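Local coordinates for TqaL (Neurospora crassa, PDB 7EEH), which is a member of the 2OG-Fe dioxygenase family of the cupin clan and binds an iron(III) ion, at residues P72-S86 with D157-T171. The protein carries 1 engineered substitution. Numbering follows the deposited sequence.
Sequences PFRRSRNGRFCFDFS and DKWVCTLFNLRTVTT
Two long neighbouring strands of the main antiparallel sheet, 74-84 and 158-170, show how an unbroken pairing sorts side chains onto two surfaces. Hydrogen-bonded pairs from R75 with R167 to F83 with W159 each exchange two backbone bonds, and F85 N to D157 O adds one more. On one face F81, F83, C161 and L163 are buried, packed towards helix 128-141: F81 CE1 meets L163 CB edge-on at 3.9 Å, F83 CE2 lies 3.8 Å from C161 CB, and L134 of that helix touches both phenylalanines. Beyond them F85 and W159 meet rim to rim, F85 CE2 being 3.3 Å from W159 NE1, with their planes 76° apart.

The other face carries more polar groups. N78, its CG turned between backbone N and carbonyl carbon (chi1 68°), lays CB over one face of the F164 ring, a CH-pi contact of 3.7 Å to the ring centroid, and its amide runs alongside that ring. F164 CD2 lies at the edge of the R74 guanidinium, 4.0 Å from NH2, the two planes 78° apart, while L166 CD1 sits 3.8 Å above the R74 guanidinium plane, over its centre. At the far end K158 NZ bridges to D157 OD1 (2.8 Å) and, by a long salt bridge, to D84, whose OD2 also pairs with R91; D84 OD1 closes an Asx turn onto S86 N. The side chain of L166 is about 10 Å from the iron(III) ion. This pairing is consistent with the major sheet of the double-stranded beta-helix, the cupin-type core expected of 2OG-Fe dioxygenases.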
loop_
_atom_site.group_PDB
_atom_site.type_symbol
_atom_site.label_atom_id
_atom_site.label_comp_id
_atom_site.label_asym_id
_atom_site.label_seq_id
_atom_site.Cartn_x
_atom_site.Cartn_y
_atom_site.Cartn_z
ATOM N N PRO B 72 -35.310 -29.444 13.561
ATOM C CA PRO B 72 -36.032 -28.222 13.163
ATOM C C PRO B 72 -35.296 -26.914 13.441
ATOM O O PRO B 72 -35.706 -25.870 12.905
ATOM C CB PRO B 72 -37.325 -28.296 13.985
ATOM C CG PRO B 72 -36.999 -29.154 15.158
ATOM C CD PRO B 72 -35.771 -29.971 14.858
ATOM N N PHE B 73 -34.245 -26.918 14.257
ATOM C CA PHE B 73 -33.534 -25.691 14.592
ATOM C C PHE B 73 -32.280 -25.482 13.751
ATOM O O PHE B 73 -31.544 -24.525 13.999
ATOM C CB PHE B 73 -33.169 -25.673 16.088
ATOM C CG PHE B 73 -34.300 -26.091 17.001
ATOM C CD1 PHE B 73 -35.481 -25.362 17.046
ATOM C CD2 PHE B 73 -34.185 -27.218 17.803
ATOM C CE1 PHE B 73 -36.524 -25.747 17.876
ATOM C CE2 PHE B 73 -35.223 -27.610 18.634
ATOM C CZ PHE B 73 -36.395 -26.871 18.669
ATOM N N ARG B 74 -32.012 -26.343 12.766
ATOM C CA ARG B 74 -30.847 -26.142 11.912
ATOM C C ARG B 74 -31.093 -26.646 10.493
ATOM O O ARG B 74 -31.694 -27.704 10.281
ATOM C CB ARG B 74 -29.602 -26.815 12.502
ATOM C CG ARG B 74 -29.635 -28.325 12.513
ATOM C CD ARG B 74 -28.337 -28.885 13.040
ATOM N NE ARG B 74 -27.458 -29.301 11.954
ATOM C CZ ARG B 74 -26.139 -29.131 11.960
ATOM N NH1 ARG B 74 -25.550 -28.544 12.999
ATOM N NH2 ARG B 74 -25.414 -29.541 10.924
ATOM N N ARG B 75 -30.622 -25.868 9.529
ATOM C CA ARG B 75 -30.552 -26.265 8.131
ATOM C C ARG B 75 -29.090 -26.210 7.710
ATOM O O ARG B 75 -28.352 -25.319 8.137
ATOM C CB ARG B 75 -31.413 -25.350 7.252
ATOM C CG ARG B 75 -32.924 -25.498 7.499
ATOM C CD ARG B 75 -33.623 -24.159 7.632
ATOM N NE ARG B 75 -34.941 -24.277 8.261
ATOM C CZ ARG B 75 -35.802 -23.267 8.375
ATOM N NH1 ARG B 75 -35.485 -22.062 7.905
ATOM N NH2 ARG B 75 -36.975 -23.457 8.966
ATOM N N SER B 76 -28.661 -27.162 6.890
ATOM C CA SER B 76 -27.226 -27.287 6.678
ATOM C C SER B 76 -26.934 -28.055 5.400
ATOM O O SER B 76 -27.780 -28.796 4.885
ATOM C CB SER B 76 -26.569 -27.979 7.870
ATOM O OG SER B 76 -26.423 -29.364 7.621
ATOM N N ARG B 77 -25.729 -27.817 4.874
ATOM C CA ARG B 77 -25.062 -28.667 3.895
ATOM C C ARG B 77 -23.601 -28.775 4.304
ATOM O O ARG B 77 -23.066 -27.871 4.945
ATOM C CB ARG B 77 -25.148 -28.119 2.460
ATOM C CG ARG B 77 -26.571 -28.084 1.898
ATOM C CD ARG B 77 -26.649 -27.762 0.417
ATOM N NE ARG B 77 -28.041 -27.909 -0.025
ATOM C CZ ARG B 77 -28.570 -29.064 -0.434
ATOM N NH1 ARG B 77 -27.825 -30.165 -0.492
ATOM N NH2 ARG B 77 -29.848 -29.124 -0.788
ATOM N N ASN B 78 -22.951 -29.878 3.945
ATOM C CA ASN B 78 -21.533 -29.997 4.256
ATOM C C ASN B 78 -20.785 -30.682 3.125
ATOM O O ASN B 78 -21.371 -31.328 2.251
ATOM C CB ASN B 78 -21.294 -30.748 5.564
ATOM C CG ASN B 78 -21.661 -32.202 5.463
ATOM O OD1 ASN B 78 -20.819 -33.040 5.157
ATOM N ND2 ASN B 78 -22.925 -32.512 5.710
ATOM N N GLY B 79 -19.469 -30.515 3.159
ATOM C CA GLY B 79 -18.586 -31.130 2.189
ATOM C C GLY B 79 -17.186 -31.221 2.745
ATOM O O GLY B 79 -16.766 -30.387 3.558
ATOM N N ARG B 80 -16.463 -32.257 2.319
ATOM C CA ARG B 80 -15.076 -32.462 2.704
ATOM C C ARG B 80 -14.183 -31.924 1.602
ATOM O O ARG B 80 -14.410 -32.209 0.419
ATOM C CB ARG B 80 -14.764 -33.942 2.934
ATOM C CG ARG B 80 -15.445 -34.576 4.134
ATOM C CD ARG B 80 -15.326 -36.105 4.076
ATOM N NE ARG B 80 -13.950 -36.540 4.194
ATOM C CZ ARG B 80 -13.258 -37.198 3.268
ATOM N NH1 ARG B 80 -13.795 -37.553 2.106
ATOM N NH2 ARG B 80 -12.004 -37.506 3.529
ATOM N N PHE B 81 -13.168 -31.158 1.994
ATOM C CA PHE B 81 -12.156 -30.664 1.077
ATOM C C PHE B 81 -10.790 -31.104 1.573
ATOM O O PHE B 81 -10.618 -31.462 2.736
ATOM C CB PHE B 81 -12.203 -29.144 0.937
ATOM C CG PHE B 81 -13.513 -28.627 0.420
ATOM C CD1 PHE B 81 -14.570 -28.397 1.285
ATOM C CD2 PHE B 81 -13.688 -28.376 -0.931
ATOM C CE1 PHE B 81 -15.787 -27.925 0.810
ATOM C CE2 PHE B 81 -14.903 -27.908 -1.417
ATOM C CZ PHE B 81 -15.952 -27.683 -0.544
ATOM N N CYS B 82 -9.829 -31.098 0.661
ATOM C CA CYS B 82 -8.446 -31.442 0.950
ATOM C C CYS B 82 -7.562 -30.249 0.612
ATOM O O CYS B 82 -7.565 -29.770 -0.526
ATOM C CB CYS B 82 -8.003 -32.669 0.147
ATOM S SG CYS B 82 -6.228 -32.997 0.296
ATOM N N PHE B 83 -6.833 -29.752 1.601
ATOM C CA PHE B 83 -5.710 -28.863 1.330
ATOM C C PHE B 83 -4.515 -29.750 0.984
ATOM O O PHE B 83 -3.984 -30.447 1.851
ATOM C CB PHE B 83 -5.422 -27.972 2.535
ATOM C CG PHE B 83 -6.427 -26.861 2.744
ATOM C CD1 PHE B 83 -6.493 -25.791 1.872
ATOM C CD2 PHE B 83 -7.278 -26.878 3.837
ATOM C CE1 PHE B 83 -7.395 -24.756 2.085
ATOM C CE2 PHE B 83 -8.184 -25.855 4.056
ATOM C CZ PHE B 83 -8.245 -24.793 3.175
ATOM N N ASP B 84 -4.122 -29.764 -0.286
ATOM C CA ASP B 84 -3.059 -30.631 -0.787
ATOM C C ASP B 84 -1.823 -29.771 -1.019
ATOM O O ASP B 84 -1.778 -28.978 -1.969
ATOM C CB ASP B 84 -3.496 -31.329 -2.075
ATOM C CG ASP B 84 -2.535 -32.427 -2.505
ATOM O OD1 ASP B 84 -1.333 -32.324 -2.192
ATOM O OD2 ASP B 84 -2.992 -33.398 -3.149
ATOM N N PHE B 85 -0.822 -29.926 -0.170
ATOM C CA PHE B 85 0.355 -29.077 -0.266
ATOM C C PHE B 85 1.459 -29.684 -1.121
ATOM O O PHE B 85 2.537 -29.093 -1.223
ATOM C CB PHE B 85 0.853 -28.726 1.131
ATOM C CG PHE B 85 0.061 -27.623 1.763
ATOM C CD1 PHE B 85 0.181 -26.324 1.296
ATOM C CD2 PHE B 85 -0.847 -27.887 2.768
ATOM C CE1 PHE B 85 -0.565 -25.304 1.851
ATOM C CE2 PHE B 85 -1.604 -26.869 3.323
ATOM C CZ PHE B 85 -1.458 -25.580 2.868
ATOM N N SER B 86 1.206 -30.829 -1.757
ATOM C CA SER B 86 2.063 -31.317 -2.829
ATOM C C SER B 86 1.622 -30.761 -4.174
ATOM O O SER B 86 2.439 -30.253 -4.939
ATOM C CB SER B 86 2.052 -32.846 -2.877
ATOM O OG SER B 86 2.355 -33.380 -1.611
ATOM N N ASP B 157 1.258 -34.368 3.949
ATOM C CA ASP B 157 1.216 -33.126 3.193
ATOM C C ASP B 157 -0.210 -32.714 2.819
ATOM O O ASP B 157 -0.389 -31.804 2.001
ATOM C CB ASP B 157 2.060 -33.260 1.928
ATOM C CG ASP B 157 1.626 -34.434 1.056
ATOM O OD1 ASP B 157 0.608 -35.098 1.355
ATOM O OD2 ASP B 157 2.313 -34.700 0.050
ATOM N N LYS B 158 -1.216 -33.380 3.375
ATOM C CA LYS B 158 -2.619 -33.146 3.065
ATOM C C LYS B 158 -3.373 -32.842 4.349
ATOM O O LYS B 158 -3.114 -33.461 5.384
ATOM C CB LYS B 158 -3.263 -34.371 2.395
ATOM C CG LYS B 158 -2.876 -34.591 0.942
ATOM C CD LYS B 158 -2.892 -36.074 0.576
ATOM C CE LYS B 158 -2.229 -36.335 -0.782
ATOM N NZ LYS B 158 -0.859 -35.717 -0.897
ATOM N N TRP B 159 -4.301 -31.887 4.284
ATOM C CA TRP B 159 -5.243 -31.643 5.365
ATOM C C TRP B 159 -6.648 -31.979 4.890
ATOM O O TRP B 159 -6.971 -31.824 3.713
ATOM C CB TRP B 159 -5.250 -30.181 5.839
ATOM C CG TRP B 159 -3.944 -29.546 6.236
ATOM C CD1 TRP B 159 -2.934 -29.179 5.411
ATOM C CD2 TRP B 159 -3.552 -29.139 7.557
ATOM N NE1 TRP B 159 -1.917 -28.598 6.129
ATOM C CE2 TRP B 159 -2.270 -28.563 7.450
ATOM C CE3 TRP B 159 -4.152 -29.230 8.823
ATOM C CZ2 TRP B 159 -1.574 -28.074 8.549
ATOM C CZ3 TRP B 159 -3.462 -28.739 9.923
ATOM C CH2 TRP B 159 -2.178 -28.176 9.777
ATOM N N VAL B 160 -7.481 -32.418 5.822
ATOM C CA VAL B 160 -8.909 -32.593 5.591
ATOM C C VAL B 160 -9.609 -31.368 6.144
ATOM O O VAL B 160 -9.407 -31.009 7.310
ATOM C CB VAL B 160 -9.448 -33.860 6.275
ATOM C CG1 VAL B 160 -10.946 -34.030 5.966
ATOM C CG2 VAL B 160 -8.649 -35.071 5.859
ATOM N N CYS B 161 -10.432 -30.729 5.322
ATOM C CA CYS B 161 -11.223 -29.588 5.756
ATOM C C CYS B 161 -12.690 -29.956 5.589
ATOM O O CYS B 161 -13.175 -30.100 4.457
ATOM C CB CYS B 161 -10.877 -28.336 4.960
ATOM S SG CYS B 161 -11.958 -26.932 5.361
ATOM N N THR B 162 -13.388 -30.135 6.706
ATOM C CA THR B 162 -14.821 -30.375 6.675
ATOM C C THR B 162 -15.535 -29.034 6.805
ATOM O O THR B 162 -15.368 -28.329 7.804
ATOM C CB THR B 162 -15.264 -31.331 7.785
ATOM O OG1 THR B 162 -14.408 -32.472 7.792
ATOM C CG2 THR B 162 -16.685 -31.811 7.516
ATOM N N LEU B 163 -16.307 -28.681 5.785
ATOM C CA LEU B 163 -16.977 -27.390 5.702
ATOM C C LEU B 163 -18.485 -27.560 5.849
ATOM O O LEU B 163 -19.097 -28.309 5.086
ATOM C CB LEU B 163 -16.646 -26.696 4.380
ATOM C CG LEU B 163 -17.359 -25.346 4.523
ATOM C CD1 LEU B 163 -16.482 -24.190 4.831
ATOM C CD2 LEU B 163 -18.342 -25.087 3.368
ATOM N N PHE B 164 -19.076 -26.854 6.812
ATOM C CA PHE B 164 -20.525 -26.785 6.976
ATOM C C PHE B 164 -21.029 -25.389 6.635
ATOM O O PHE B 164 -20.523 -24.390 7.163
ATOM C CB PHE B 164 -20.955 -27.120 8.404
ATOM C CG PHE B 164 -20.842 -28.570 8.748
ATOM C CD1 PHE B 164 -19.616 -29.125 9.038
ATOM C CD2 PHE B 164 -21.972 -29.376 8.800
ATOM C CE1 PHE B 164 -19.504 -30.468 9.367
ATOM C CE2 PHE B 164 -21.866 -30.717 9.123
ATOM C CZ PHE B 164 -20.630 -31.260 9.407
ATOM N N ASN B 165 -22.049 -25.327 5.796
ATOM C CA ASN B 165 -22.818 -24.106 5.583
ATOM C C ASN B 165 -24.096 -24.284 6.400
ATOM O O ASN B 165 -24.871 -25.209 6.145
ATOM C CB ASN B 165 -23.088 -23.915 4.095
ATOM C CG ASN B 165 -23.803 -22.625 3.780
ATOM O OD1 ASN B 165 -24.117 -21.816 4.666
ATOM N ND2 ASN B 165 -24.041 -22.409 2.508
ATOM N N LEU B 166 -24.285 -23.448 7.420
ATOM C CA LEU B 166 -25.231 -23.744 8.493
ATOM C C LEU B 166 -26.115 -22.538 8.779
ATOM O O LEU B 166 -25.612 -21.443 9.053
ATOM C CB LEU B 166 -24.477 -24.167 9.777
ATOM C CG LEU B 166 -25.270 -24.223 11.088
ATOM C CD1 LEU B 166 -26.325 -25.301 11.020
ATOM C CD2 LEU B 166 -24.368 -24.459 12.278
ATOM N N ARG B 167 -27.430 -22.742 8.732
ATOM C CA ARG B 167 -28.393 -21.745 9.185
ATOM C C ARG B 167 -29.048 -22.269 10.457
ATOM O O ARG B 167 -29.703 -23.318 10.432
ATOM C CB ARG B 167 -29.441 -21.453 8.106
ATOM C CG ARG B 167 -30.709 -20.795 8.642
ATOM C CD ARG B 167 -31.609 -20.299 7.519
ATOM N NE ARG B 167 -30.958 -19.274 6.704
ATOM C CZ ARG B 167 -31.440 -18.811 5.557
ATOM N NH1 ARG B 167 -32.600 -19.270 5.083
ATOM N NH2 ARG B 167 -30.762 -17.890 4.880
ATOM N N THR B 168 -28.841 -21.570 11.569
ATOM C CA THR B 168 -29.540 -21.920 12.800
ATOM C C THR B 168 -30.850 -21.144 12.868
ATOM O O THR B 168 -30.974 -20.069 12.287
ATOM C CB THR B 168 -28.687 -21.632 14.039
ATOM O OG1 THR B 168 -28.438 -20.225 14.141
ATOM C CG2 THR B 168 -27.361 -22.393 13.966
ATOM N N VAL B 169 -31.833 -21.708 13.566
ATOM C CA VAL B 169 -33.180 -21.140 13.640
ATOM C C VAL B 169 -33.616 -21.126 15.101
ATOM O O VAL B 169 -33.597 -22.168 15.765
ATOM C CB VAL B 169 -34.188 -21.930 12.788
ATOM C CG1 VAL B 169 -35.550 -21.258 12.814
ATOM C CG2 VAL B 169 -33.691 -22.072 11.358
ATOM N N THR B 170 -33.997 -19.952 15.598
ATOM C CA THR B 170 -34.474 -19.767 16.966
ATOM C C THR B 170 -35.938 -19.366 16.894
ATOM O O THR B 170 -36.272 -18.343 16.285
ATOM C CB THR B 170 -33.673 -18.689 17.705
ATOM O OG1 THR B 170 -32.277 -19.023 17.705
ATOM C CG2 THR B 170 -34.159 -18.544 19.150
ATOM N N THR B 171 -36.810 -20.157 17.515
ATOM C CA THR B 171 -38.224 -19.878 17.330
ATOM C C THR B 171 -38.915 -19.635 18.671
ATOM O O THR B 171 -38.550 -20.255 19.680
ATOM C CB THR B 171 -38.894 -21.041 16.559
ATOM O OG1 THR B 171 -40.146 -20.611 16.008
ATOM C CG2 THR B 171 -39.103 -22.263 17.447
#